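Local coordinates for protein OXA-46 oxacillinase (Pseudomonas aeruginosa, PDB 3IF6) that probably hydrolyses the amide bond of beta-lactam antibiotics, penicillins among them, as a class D serine beta-lactamase, giving substituted beta-amino acids and so antibiotic resistance, at residues B[252-257]-B[261-266]; B[61-66]-B[234-239]; B[114-119]-B[123-128]; B[95-98]-B[103-106]. All blocks are in the same frame, centred on the assembly; numbering follows the deposited sequence.

Contact 1: residues B[252-257]-B[261-266]; sequences IARAIL and DALPPN
Leu-257 and Ala-262 meet where the chain turns out of helix 247-259. The peptide N of Ala-262 gives a hydrogen bond of 2.6 Å to Leu-257 O, and Asp-261, with positive phi, is the C-prime residue: this is a Schellman motif ending the helix. The turn packs closely on its inner side. Leu-257 CB lies 4.2 Å from Ala-262 CB and 4.2 Å from Leu-263 CG, and Val-231 of strand 229-238 lines both Leu-257 and Ala-262. Leu-263 then reaches back one helical turn to Arg-254. Its CD1 methyl touches CG of that arginine at 3.7 Å and NH1 at 3.4 Å, slanting across an arm that runs extended from CG to NE. The outer side is looser: Asp-261 is exposed, its CB directed off the helix. Arg-254 is partly exposed too. Ala-262 O is engaged by NE1 of Trp-226. Across the contact itself the chemistry is one backbone bond plus apolar packing: the stem of Arg-254 and its NH1 both touch Leu-263 CD1 without a polar bond, while NH2 pairs with Glu-200 in a salt bridge, which implies that the apolar part lies beside a charge balanced from outside the contact.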
loop_
_atom_site.group_PDB
_atom_site.type_symbol
_atom_site.label_atom_id
_atom_site.label_comp_id
_atom_site.label_asym_id
_atom_site.label_seq_id
_atom_site.Cartn_x
_atom_site.Cartn_y
_atom_site.Cartn_z
ATOM N N ILE B 252 2.975 16.431 -15.787
ATOM C CA ILE B 252 1.785 17.239 -15.995
ATOM C C ILE B 252 0.711 16.995 -14.906
ATOM O O ILE B 252 0.221 17.943 -14.283
ATOM C CB ILE B 252 1.182 17.014 -17.413
ATOM C CG1 ILE B 252 2.131 17.565 -18.482
ATOM C CG2 ILE B 252 -0.209 17.668 -17.528
ATOM C CD1 ILE B 252 1.835 17.063 -19.885
ATOM N N ALA B 253 0.354 15.726 -14.688
ATOM C CA ALA B 253 -0.685 15.378 -13.736
ATOM C C ALA B 253 -0.316 15.774 -12.318
ATOM O O ALA B 253 -1.180 16.192 -11.554
ATOM C CB ALA B 253 -1.025 13.887 -13.812
ATOM N N ARG B 254 0.956 15.629 -11.961
ATOM C CA ARG B 254 1.439 16.004 -10.635
ATOM C C ARG B 254 1.346 17.500 -10.412
ATOM O O ARG B 254 0.993 17.916 -9.309
ATOM C CB ARG B 254 2.889 15.625 -10.448
ATOM C CG ARG B 254 3.115 14.215 -10.086
ATOM C CD ARG B 254 4.539 14.047 -9.614
ATOM N NE ARG B 254 4.765 12.669 -9.209
ATOM C CZ ARG B 254 4.814 12.241 -7.945
ATOM N NH1 ARG B 254 4.679 13.092 -6.925
ATOM N NH2 ARG B 254 5.021 10.945 -7.709
ATOM N N ALA B 255 1.688 18.301 -11.430
ATOM C CA ALA B 255 1.544 19.755 -11.331
ATOM C C ALA B 255 0.074 20.172 -11.118
ATOM O O ALA B 255 -0.223 21.047 -10.292
ATOM C CB ALA B 255 2.149 20.463 -12.538
ATOM N N ILE B 256 -0.830 19.531 -11.852
ATOM C CA ILE B 256 -2.260 19.699 -11.638
ATOM C C ILE B 256 -2.656 19.230 -10.207
ATOM O O ILE B 256 -3.221 20.015 -9.448
ATOM C CB ILE B 256 -3.055 19.014 -12.754
ATOM C CG1 ILE B 256 -2.678 19.641 -14.104
ATOM C CG2 ILE B 256 -4.573 19.069 -12.485
ATOM C CD1 ILE B 256 -3.155 18.858 -15.329
ATOM N N LEU B 257 -2.319 17.992 -9.819
ATOM C CA LEU B 257 -2.580 17.533 -8.454
ATOM C C LEU B 257 -2.057 18.487 -7.388
ATOM O O LEU B 257 -2.743 18.711 -6.386
ATOM C CB LEU B 257 -2.055 16.127 -8.184
ATOM C CG LEU B 257 -2.613 14.968 -9.006
ATOM C CD1 LEU B 257 -1.666 13.783 -8.872
ATOM C CD2 LEU B 257 -4.078 14.593 -8.677
ATOM N N ASP B 261 -3.966 21.173 -4.546
ATOM C CA ASP B 261 -3.494 20.693 -3.241
ATOM C C ASP B 261 -3.782 19.220 -2.970
ATOM O O ASP B 261 -4.221 18.852 -1.864
ATOM C CB ASP B 261 -4.094 21.538 -2.113
ATOM C CG ASP B 261 -3.042 22.264 -1.322
ATOM O OD1 ASP B 261 -2.828 21.864 -0.143
ATOM O OD2 ASP B 261 -2.421 23.205 -1.887
ATOM N N ALA B 262 -3.558 18.377 -3.972
ATOM C CA ALA B 262 -3.721 16.942 -3.786
ATOM C C ALA B 262 -2.384 16.180 -3.669
ATOM O O ALA B 262 -2.385 14.957 -3.572
ATOM C CB ALA B 262 -4.627 16.349 -4.872
ATOM N N LEU B 263 -1.270 16.922 -3.659
ATOM C CA LEU B 263 0.085 16.378 -3.482
ATOM C C LEU B 263 0.904 17.294 -2.594
ATOM O O LEU B 263 0.740 18.509 -2.664
ATOM C CB LEU B 263 0.835 16.275 -4.817
ATOM C CG LEU B 263 1.078 14.976 -5.607
ATOM C CD1 LEU B 263 2.143 15.282 -6.634
ATOM C CD2 LEU B 263 1.522 13.783 -4.753
ATOM N N PRO B 264 1.819 16.728 -1.782
ATOM C CA PRO B 264 2.703 17.613 -1.015
ATOM C C PRO B 264 3.771 18.228 -1.921
ATOM O O PRO B 264 4.017 17.717 -3.006
ATOM C CB PRO B 264 3.344 16.668 0.006
ATOM C CG PRO B 264 3.294 15.320 -0.628
ATOM C CD PRO B 264 2.097 15.298 -1.530
ATOM N N PRO B 265 4.407 19.327 -1.489
ATOM C CA PRO B 265 5.489 19.830 -2.349
ATOM C C PRO B 265 6.783 19.026 -2.231
ATOM O O PRO B 265 6.843 17.981 -1.556
ATOM C CB PRO B 265 5.715 21.260 -1.833
ATOM C CG PRO B 265 5.303 21.210 -0.398
ATOM C CD PRO B 265 4.205 20.169 -0.289
ATOM N N ASN B 266 7.803 19.520 -2.926
ATOM C CA ASN B 266 9.197 19.140 -2.674
ATOM C C ASN B 266 10.157 20.332 -2.898
ATOM O O ASN B 266 9.845 21.425 -3.409
ATOM C CB ASN B 266 9.611 17.887 -3.484
ATOM C CG ASN B 266 9.313 18.017 -4.997
ATOM O OD1 ASN B 266 8.452 18.803 -5.425
ATOM N ND2 ASN B 266 10.027 17.233 -5.804
ATOM O OXT ASN B 266 11.320 20.230 -2.538
#

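Contact 2: residues B[61-66]-B[234-239]; sequences QERAAK and ALNIDT. With EDO (1,2-ethanediol), chain L.
Arg-63 stretches across to Asp-238, and the two flat groups meet at a slant, guanidinium and carboxylate planes 56° apart. The salt bridge is uneven. Arg-63 NH2 points at Asp-238 OD1 over 3.1 Å, with the oxygen close to the guanidinium plane; seen from the aspartate, though, the same donor stands well above the carboxylate, 64° out of its plane. Arg-63 NH1 adds two weak bonds, one to Asp-238 OD1 and one to Asp-238 OD2, each of 3.3 Å. An extended chain from CG to NE, with CG swung anti to the backbone N (chi1 -154°), carries the charged head from the short helix 61-64 to the sheet. That sheet is the central one of the penicillin-recognising serine enzyme fold: strand 229-238 runs antiparallel between strands 42-48 and 217-226, its backbone bonded at Asn-236 to Ala-43 and at Ile-237 to Gly-218. Arg-63 also lies on Ala-43, so it passes over the neighbouring strand before reaching Asp-238. Along the way the side-chain amide of Asn-236 sits at the NE edge of the guanidinium, its modelled ND2 2.7 Å from Arg-63 NE, although this amide is probably turned over in the model. Asn-236 is buried within the strand and Asp-238, its last residue, is partly exposed. On the helical side Arg-63 N is bonded to Asp-60 OD1, and Ala-65 O accepts a 3.0 Å hydrogen bond from O2 of an ethanediol that probably came from the crystallisation liquor.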
loop_
_atom_site.group_PDB
_atom_site.type_symbol
_atom_site.label_atom_id
_atom_site.label_comp_id
_atom_site.label_asym_id
_atom_site.label_seq_id
_atom_site.Cartn_x
_atom_site.Cartn_y
_atom_site.Cartn_z
ATOM N N GLN B 61 -12.778 17.684 -22.832
ATOM C CA GLN B 61 -13.881 16.765 -22.674
ATOM C C GLN B 61 -13.994 15.756 -23.807
ATOM O O GLN B 61 -14.419 14.611 -23.591
ATOM C CB GLN B 61 -15.188 17.555 -22.542
ATOM C CG GLN B 61 -16.419 16.669 -22.275
ATOM C CD GLN B 61 -16.263 15.765 -21.044
ATOM O OE1 GLN B 61 -16.014 16.243 -19.939
ATOM N NE2 GLN B 61 -16.426 14.462 -21.239
ATOM N N GLU B 62 -13.618 16.175 -25.014
ATOM C CA GLU B 62 -13.777 15.330 -26.196
ATOM C C GLU B 62 -12.764 14.206 -26.147
ATOM O O GLU B 62 -13.084 13.065 -26.482
ATOM C CB GLU B 62 -13.592 16.144 -27.492
ATOM C CG GLU B 62 -14.660 17.230 -27.763
ATOM C CD GLU B 62 -14.700 18.340 -26.696
ATOM O OE1 GLU B 62 -15.782 18.525 -26.074
ATOM O OE2 GLU B 62 -13.659 19.013 -26.478
ATOM N N ARG B 63 -11.543 14.558 -25.750
ATOM C CA ARG B 63 -10.417 13.628 -25.702
ATOM C C ARG B 63 -10.545 12.732 -24.477
ATOM O O ARG B 63 -10.417 11.521 -24.589
ATOM C CB ARG B 63 -9.080 14.373 -25.677
ATOM C CG ARG B 63 -7.968 13.521 -26.239
ATOM C CD ARG B 63 -6.594 13.946 -25.754
ATOM N NE ARG B 63 -5.681 12.814 -25.761
ATOM C CZ ARG B 63 -4.652 12.662 -26.585
ATOM N NH1 ARG B 63 -4.376 13.594 -27.486
ATOM N NH2 ARG B 63 -3.893 11.577 -26.495
ATOM N N ALA B 64 -10.975 13.313 -23.380
ATOM C CA ALA B 64 -11.237 12.605 -22.161
ATOM C C ALA B 64 -12.271 11.532 -22.433
ATOM O O ALA B 64 -12.231 10.504 -21.839
ATOM C CB ALA B 64 -11.717 13.540 -21.140
ATOM N N ALA B 65 -13.217 11.792 -23.314
ATOM C CA ALA B 65 -14.173 10.796 -23.748
ATOM C C ALA B 65 -13.696 9.824 -24.801
ATOM O O ALA B 65 -14.352 8.857 -25.055
ATOM C CB ALA B 65 -15.406 11.446 -24.216
ATOM N N LYS B 66 -12.567 10.082 -25.434
ATOM C CA LYS B 66 -12.086 9.155 -26.464
ATOM C C LYS B 66 -11.278 7.948 -25.917
ATOM O O LYS B 66 -10.497 8.063 -24.979
ATOM C CB LYS B 66 -11.326 9.836 -27.619
ATOM C CG LYS B 66 -11.004 8.762 -28.706
ATOM C CD LYS B 66 -10.372 9.232 -29.987
ATOM C CE LYS B 66 -9.094 9.975 -29.746
ATOM N NZ LYS B 66 -8.322 9.964 -31.025
ATOM N N ALA B 234 -6.685 10.486 -14.286
ATOM C CA ALA B 234 -6.507 9.738 -15.491
ATOM C C ALA B 234 -6.128 10.754 -16.558
ATOM O O ALA B 234 -6.957 11.575 -16.984
ATOM C CB ALA B 234 -7.754 9.020 -15.859
ATOM N N LEU B 235 -4.853 10.709 -16.934
ATOM C CA LEU B 235 -4.254 11.572 -17.930
ATOM C C LEU B 235 -3.845 10.697 -19.101
ATOM O O LEU B 235 -3.463 9.550 -18.895
ATOM C CB LEU B 235 -3.039 12.347 -17.354
ATOM C CG LEU B 235 -1.985 12.930 -18.338
ATOM C CD1 LEU B 235 -1.385 14.272 -17.912
ATOM C CD2 LEU B 235 -0.865 11.933 -18.720
ATOM N N ASN B 236 -4.013 11.210 -20.326
ATOM C CA ASN B 236 -3.248 10.730 -21.472
ATOM C C ASN B 236 -2.607 11.846 -22.317
ATOM O O ASN B 236 -2.959 13.028 -22.211
ATOM C CB ASN B 236 -3.940 9.604 -22.281
ATOM C CG ASN B 236 -5.299 10.014 -22.884
ATOM O OD1 ASN B 236 -6.319 9.376 -22.612
ATOM N ND2 ASN B 236 -5.301 11.038 -23.728
ATOM N N ILE B 237 -1.567 11.495 -23.049
ATOM C CA ILE B 237 -0.866 12.465 -23.868
ATOM C C ILE B 237 -0.340 11.728 -25.080
ATOM O O ILE B 237 -0.036 10.532 -25.005
ATOM C CB ILE B 237 0.297 13.215 -23.137
ATOM C CG1 ILE B 237 1.176 12.271 -22.302
ATOM C CG2 ILE B 237 -0.225 14.387 -22.299
ATOM C CD1 ILE B 237 2.599 12.823 -22.059
ATOM N N ASP B 238 -0.295 12.428 -26.208
ATOM C CA ASP B 238 0.452 11.957 -27.366
ATOM C C ASP B 238 1.957 11.956 -27.021
ATOM O O ASP B 238 2.423 12.748 -26.190
ATOM C CB ASP B 238 0.191 12.845 -28.570
ATOM C CG ASP B 238 -1.258 12.871 -28.978
ATOM O OD1 ASP B 238 -1.960 11.831 -28.964
ATOM O OD2 ASP B 238 -1.712 13.944 -29.370
ATOM N N THR B 239 2.699 11.042 -27.644
ATOM C CA THR B 239 4.122 10.979 -27.402
ATOM C C THR B 239 4.887 10.898 -28.720
ATOM O O THR B 239 5.324 9.798 -29.099
ATOM C CB THR B 239 4.532 9.790 -26.473
ATOM O OG1 THR B 239 4.128 8.578 -27.066
ATOM C CG2 THR B 239 3.957 9.903 -25.066
HETATM C C1 EDO L . -16.076 6.287 -25.121
HETATM O O1 EDO L . -16.724 6.508 -23.866
HETATM C C2 EDO L . -16.961 6.727 -26.288
HETATM O O2 EDO L . -16.266 7.690 -27.102
#

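Contact 3: residues B[114-119]-B[123-128]; sequences RSAMRN and WVYELF
Tyr-125 brings the edge of its ring up to Ala-116. Its CE1 lies 3.5 Å from Ala-116 O, the oxygen near the ring plane, and 3.9 Å from Ala-116 CB. That same methyl is met by Val-124 CG1 at 4.3 Å, so one small side chain fits against two neighbours on the other helix. Met-117 stands at the phenol end, its CE 4.4 Å from Tyr-125 OH. No hydrogen bond crosses between the segments. The polar atoms are satisfied in the next shell: Tyr-125 OH pairs with Thr-79 OG1, and Ala-116 O accepts from NZ of Lys-75. With CG anti to its carbonyl carbon (chi1 -80°), the tyrosine ring lies against helix 75-84, where it also touches Lys-75. This is consistent with a place beside the active site. Lys-75 belongs to the Ser-x-x-Lys motif opened by Ser-72, the predicted acyl-ester serine, whose side chain is about 7 Å from that of Tyr-125. The three residues linking the two segments read Ser-Thr-Val, the Ser-x-Val motif of class D enzymes. Just before them the chain is pinned by Asn-119: its N and its ND2, the latter at 2.7 Å, reach Ser-115 O from opposite faces of the carbonyl plane. The axes of helices 114-118 and 123-128 approach to 10.7 Å with their directions 108° apart, a nearly perpendicular corner. Helix 75-84 packs against that corner through Met-117, Tyr-125 and Phe-128, while helix 187-196 meets the side of 113-118 that bears Arg-114 and Met-117.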
loop_
_atom_site.group_PDB
_atom_site.type_symbol
_atom_site.label_atom_id
_atom_site.label_comp_id
_atom_site.label_asym_id
_atom_site.label_seq_id
_atom_site.Cartn_x
_atom_site.Cartn_y
_atom_site.Cartn_z
ATOM N N ARG B 114 4.486 -8.191 -7.765
ATOM C CA ARG B 114 4.999 -6.868 -7.460
ATOM C C ARG B 114 5.992 -6.299 -8.459
ATOM O O ARG B 114 5.857 -5.160 -8.871
ATOM C CB ARG B 114 5.749 -6.951 -6.145
ATOM C CG ARG B 114 6.148 -5.624 -5.574
ATOM C CD ARG B 114 5.314 -5.408 -4.382
ATOM N NE ARG B 114 4.641 -4.157 -4.513
ATOM C CZ ARG B 114 3.560 -3.815 -3.818
ATOM N NH1 ARG B 114 3.009 -4.666 -2.933
ATOM N NH2 ARG B 114 3.043 -2.599 -4.043
ATOM N N SER B 115 7.041 -7.068 -8.769
ATOM C CA SER B 115 8.029 -6.692 -9.782
ATOM C C SER B 115 7.368 -6.567 -11.169
ATOM O O SER B 115 7.696 -5.638 -11.928
ATOM C CB SER B 115 9.165 -7.703 -9.828
ATOM O OG SER B 115 8.640 -8.963 -10.140
ATOM N N ALA B 116 6.442 -7.496 -11.446
ATOM C CA ALA B 116 5.612 -7.533 -12.669
ATOM C C ALA B 116 4.724 -6.291 -12.869
ATOM O O ALA B 116 4.530 -5.845 -14.009
ATOM C CB ALA B 116 4.742 -8.817 -12.713
ATOM N N MET B 117 4.203 -5.752 -11.765
ATOM C CA MET B 117 3.347 -4.568 -11.779
ATOM C C MET B 117 4.188 -3.338 -11.975
ATOM O O MET B 117 3.753 -2.399 -12.618
ATOM C CB MET B 117 2.568 -4.444 -10.485
ATOM C CG MET B 117 1.641 -3.234 -10.413
ATOM S SD MET B 117 0.207 -3.358 -11.495
ATOM C CE MET B 117 -0.937 -4.344 -10.543
ATOM N N ARG B 118 5.408 -3.379 -11.436
ATOM C CA ARG B 118 6.273 -2.216 -11.333
ATOM C C ARG B 118 7.073 -1.982 -12.597
ATOM O O ARG B 118 7.219 -0.843 -13.030
ATOM C CB ARG B 118 7.229 -2.363 -10.143
ATOM C CG ARG B 118 6.592 -2.120 -8.805
ATOM C CD ARG B 118 7.552 -2.531 -7.700
ATOM N NE ARG B 118 7.156 -1.936 -6.436
ATOM C CZ ARG B 118 7.783 -2.075 -5.268
ATOM N NH1 ARG B 118 8.865 -2.835 -5.124
ATOM N NH2 ARG B 118 7.277 -1.462 -4.223
ATOM N N ASN B 119 7.573 -3.073 -13.178
ATOM C CA ASN B 119 8.464 -3.049 -14.323
ATOM C C ASN B 119 7.760 -3.607 -15.540
ATOM O O ASN B 119 6.808 -4.404 -15.437
ATOM C CB ASN B 119 9.645 -3.989 -14.070
ATOM C CG ASN B 119 10.392 -3.694 -12.768
ATOM O OD1 ASN B 119 11.214 -2.772 -12.745
ATOM N ND2 ASN B 119 10.142 -4.497 -11.696
ATOM N N TRP B 123 6.146 -11.306 -20.732
ATOM C CA TRP B 123 5.844 -12.724 -20.677
ATOM C C TRP B 123 4.910 -13.194 -19.545
ATOM O O TRP B 123 4.118 -14.135 -19.743
ATOM C CB TRP B 123 7.136 -13.534 -20.689
ATOM C CG TRP B 123 7.870 -13.678 -19.400
ATOM C CD1 TRP B 123 8.896 -12.902 -18.931
ATOM C CD2 TRP B 123 7.674 -14.711 -18.431
ATOM N NE1 TRP B 123 9.336 -13.374 -17.721
ATOM C CE2 TRP B 123 8.610 -14.489 -17.389
ATOM C CE3 TRP B 123 6.794 -15.800 -18.340
ATOM C CZ2 TRP B 123 8.691 -15.318 -16.267
ATOM C CZ3 TRP B 123 6.870 -16.630 -17.226
ATOM C CH2 TRP B 123 7.814 -16.372 -16.187
ATOM N N VAL B 124 4.988 -12.552 -18.381
ATOM C CA VAL B 124 4.135 -12.917 -17.252
ATOM C C VAL B 124 2.649 -12.670 -17.551
ATOM O O VAL B 124 1.791 -13.556 -17.323
ATOM C CB VAL B 124 4.591 -12.226 -15.888
ATOM C CG1 VAL B 124 3.495 -12.347 -14.795
ATOM C CG2 VAL B 124 5.928 -12.788 -15.407
ATOM N N TYR B 125 2.348 -11.480 -18.064
ATOM C CA TYR B 125 0.971 -11.092 -18.297
ATOM C C TYR B 125 0.434 -11.774 -19.534
ATOM O O TYR B 125 -0.783 -11.904 -19.691
ATOM C CB TYR B 125 0.842 -9.567 -18.382
ATOM C CG TYR B 125 0.812 -8.942 -17.015
ATOM C CD1 TYR B 125 1.952 -8.345 -16.473
ATOM C CD2 TYR B 125 -0.344 -9.001 -16.239
ATOM C CE1 TYR B 125 1.933 -7.803 -15.206
ATOM C CE2 TYR B 125 -0.364 -8.478 -14.973
ATOM C CZ TYR B 125 0.783 -7.877 -14.472
ATOM O OH TYR B 125 0.742 -7.373 -13.237
ATOM N N GLU B 126 1.347 -12.202 -20.403
ATOM C CA GLU B 126 1.011 -13.018 -21.565
ATOM C C GLU B 126 0.683 -14.449 -21.157
ATOM O O GLU B 126 -0.282 -15.018 -21.670
ATOM C CB GLU B 126 2.144 -13.011 -22.583
ATOM C CG GLU B 126 2.173 -11.745 -23.356
ATOM C CD GLU B 126 3.246 -11.687 -24.376
ATOM O OE1 GLU B 126 4.171 -12.522 -24.342
ATOM O OE2 GLU B 126 3.153 -10.782 -25.228
ATOM N N LEU B 127 1.471 -15.015 -20.238
ATOM C CA LEU B 127 1.129 -16.302 -19.619
ATOM C C LEU B 127 -0.187 -16.261 -18.796
ATOM O O LEU B 127 -0.914 -17.251 -18.756
ATOM C CB LEU B 127 2.301 -16.865 -18.787
ATOM C CG LEU B 127 2.067 -18.007 -17.769
ATOM C CD1 LEU B 127 1.586 -19.334 -18.419
ATOM C CD2 LEU B 127 3.324 -18.228 -16.933
ATOM N N PHE B 128 -0.486 -15.138 -18.137
ATOM C CA PHE B 128 -1.778 -14.990 -17.451
ATOM C C PHE B 128 -2.880 -15.090 -18.508
ATOM O O PHE B 128 -3.875 -15.786 -18.307
ATOM C CB PHE B 128 -1.922 -13.630 -16.767
ATOM C CG PHE B 128 -1.106 -13.448 -15.503
ATOM C CD1 PHE B 128 -0.523 -14.516 -14.838
ATOM C CD2 PHE B 128 -0.985 -12.168 -14.944
ATOM C CE1 PHE B 128 0.216 -14.294 -13.652
ATOM C CE2 PHE B 128 -0.259 -11.942 -13.760
ATOM C CZ PHE B 128 0.339 -12.996 -13.120
#

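Contact 4: residues B[95-98]-B[103-106]; sequences FRWD and SFAG
The backbones carrying Trp-97 and Phe-104 stay well apart, the nearest CA pair being Trp-97 and Gly-106 at 9.0 Å, and neither segment forms a regular helix or strand. The gap is bridged by side chains alone. Phe-104 presents its edge to the indole face of Trp-97 in a T-shaped stack, the planes 85° apart and the centroids of the phenyl and the five-membered ring separated by 5.0 Å. Two ring carbons do the touching. Phe-104 CE1 stands 3.8 Å from Trp-97 CE2 and equally far from NE1, while Phe-104 CZ comes within 3.9 Å of both CG and CD2 of the tryptophan. The phenyl edge therefore lies over the pyrrole part of the indole, with CE1 toward the NE1-CE2 side and CZ toward CG and CD2. Both residues belong to the long irregular connection between helices 75-84 and 113-118, and the pair closes a small loop at the protein surface. Inside it, Trp-97 NE1 is hydrogen-bonded to Asn-101 O, which ties the indole to the loop between the two segments and would restrict its rotation. The Trp-97 side chain, with CG trans to its own N (chi1 179°), holds the indole out toward Phe-104. Arg-96 makes a salt bridge with Asp-110, and the Trp-97 ring also meets that of Trp-123 at about 60°. Both partners of the stack touch a crystal neighbour, and a hexaethylene glycol, probably from the crystallisation liquor, lies about 3 Å from the Trp-97 side chain.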
loop_
_atom_site.group_PDB
_atom_site.type_symbol
_atom_site.label_atom_id
_atom_site.label_comp_id
_atom_site.label_asym_id
_atom_site.label_seq_id
_atom_site.Cartn_x
_atom_site.Cartn_y
_atom_site.Cartn_z
ATOM N N PHE B 95 7.547 -16.369 -10.602
ATOM C CA PHE B 95 7.643 -16.601 -12.039
ATOM C C PHE B 95 9.059 -16.392 -12.521
ATOM O O PHE B 95 9.654 -15.354 -12.258
ATOM C CB PHE B 95 6.684 -15.673 -12.755
ATOM C CG PHE B 95 5.281 -15.892 -12.362
ATOM C CD1 PHE B 95 4.737 -15.178 -11.323
ATOM C CD2 PHE B 95 4.506 -16.884 -13.009
ATOM C CE1 PHE B 95 3.424 -15.391 -10.913
ATOM C CE2 PHE B 95 3.184 -17.102 -12.624
ATOM C CZ PHE B 95 2.639 -16.341 -11.562
ATOM N N ARG B 96 9.614 -17.402 -13.193
ATOM C CA ARG B 96 11.031 -17.412 -13.548
ATOM C C ARG B 96 11.141 -17.805 -15.010
ATOM O O ARG B 96 10.727 -18.902 -15.400
ATOM C CB ARG B 96 11.830 -18.369 -12.633
ATOM C CG ARG B 96 13.360 -18.458 -12.895
ATOM C CD ARG B 96 14.036 -17.092 -12.937
ATOM N NE ARG B 96 15.490 -17.188 -13.083
ATOM C CZ ARG B 96 16.369 -17.071 -12.082
ATOM N NH1 ARG B 96 15.948 -16.843 -10.839
ATOM N NH2 ARG B 96 17.672 -17.167 -12.330
ATOM N N TRP B 97 11.646 -16.873 -15.818
ATOM C CA TRP B 97 11.910 -17.087 -17.235
ATOM C C TRP B 97 12.654 -18.399 -17.417
ATOM O O TRP B 97 13.640 -18.658 -16.728
ATOM C CB TRP B 97 12.779 -15.921 -17.766
ATOM C CG TRP B 97 13.161 -16.018 -19.215
ATOM C CD1 TRP B 97 14.426 -16.138 -19.735
ATOM C CD2 TRP B 97 12.263 -15.987 -20.339
ATOM N NE1 TRP B 97 14.364 -16.206 -21.109
ATOM C CE2 TRP B 97 13.050 -16.100 -21.504
ATOM C CE3 TRP B 97 10.870 -15.881 -20.468
ATOM C CZ2 TRP B 97 12.486 -16.114 -22.784
ATOM C CZ3 TRP B 97 10.314 -15.890 -21.740
ATOM C CH2 TRP B 97 11.119 -16.009 -22.881
ATOM N N ASP B 98 12.192 -19.234 -18.326
ATOM C CA ASP B 98 12.986 -20.393 -18.717
ATOM C C ASP B 98 12.974 -20.519 -20.251
ATOM O O ASP B 98 12.647 -21.552 -20.813
ATOM C CB ASP B 98 12.528 -21.676 -17.978
ATOM C CG ASP B 98 11.239 -22.268 -18.548
ATOM O OD1 ASP B 98 10.406 -21.501 -19.116
ATOM O OD2 ASP B 98 11.068 -23.519 -18.433
ATOM N N SER B 103 18.957 -11.572 -22.792
ATOM C CA SER B 103 19.335 -10.253 -23.308
ATOM C C SER B 103 18.199 -9.250 -23.214
ATOM O O SER B 103 18.020 -8.406 -24.103
ATOM C CB SER B 103 19.780 -10.385 -24.767
ATOM O OG SER B 103 20.723 -11.435 -24.912
ATOM N N PHE B 104 17.397 -9.385 -22.164
ATOM C CA PHE B 104 16.376 -8.414 -21.837
ATOM C C PHE B 104 16.397 -8.249 -20.344
ATOM O O PHE B 104 16.824 -9.143 -19.629
ATOM C CB PHE B 104 14.988 -8.847 -22.329
ATOM C CG PHE B 104 14.390 -10.052 -21.608
ATOM C CD1 PHE B 104 14.519 -11.325 -22.132
ATOM C CD2 PHE B 104 13.633 -9.893 -20.450
ATOM C CE1 PHE B 104 13.933 -12.414 -21.483
ATOM C CE2 PHE B 104 13.049 -10.980 -19.792
ATOM C CZ PHE B 104 13.180 -12.222 -20.293
ATOM N N ALA B 105 15.924 -7.099 -19.888
ATOM C CA ALA B 105 16.023 -6.705 -18.508
ATOM C C ALA B 105 15.202 -7.634 -17.589
ATOM O O ALA B 105 14.044 -7.954 -17.886
ATOM C CB ALA B 105 15.598 -5.230 -18.358
ATOM N N GLY B 106 15.833 -8.070 -16.495
ATOM C CA GLY B 106 15.193 -8.900 -15.468
ATOM C C GLY B 106 15.040 -10.390 -15.777
ATOM O O GLY B 106 14.376 -11.090 -15.022
#

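Going from the N terminus, residues 61-66 open the widest loop. Within it contact 4 closes a short one in the connection after helix 75-84, and contact 3 then closes another between helix 113-118 and helix 122-144; those two follow in series without crossing. Trp-123 packs on 95-97 and Phe-128 on Phe-95, joining contacts 3 and 4 on the helical side. Contact 2 shuts the big loop at 234-239, tying the short helix 61-64 to the end of strand 229-238. Contact 1 follows in series, closing a tight turn between helix 247-259 and the C-terminal tail; Ile-252 and Ala-253 lie on Leu-235, so helix 247-259 is seated on the strand that contact 2 uses.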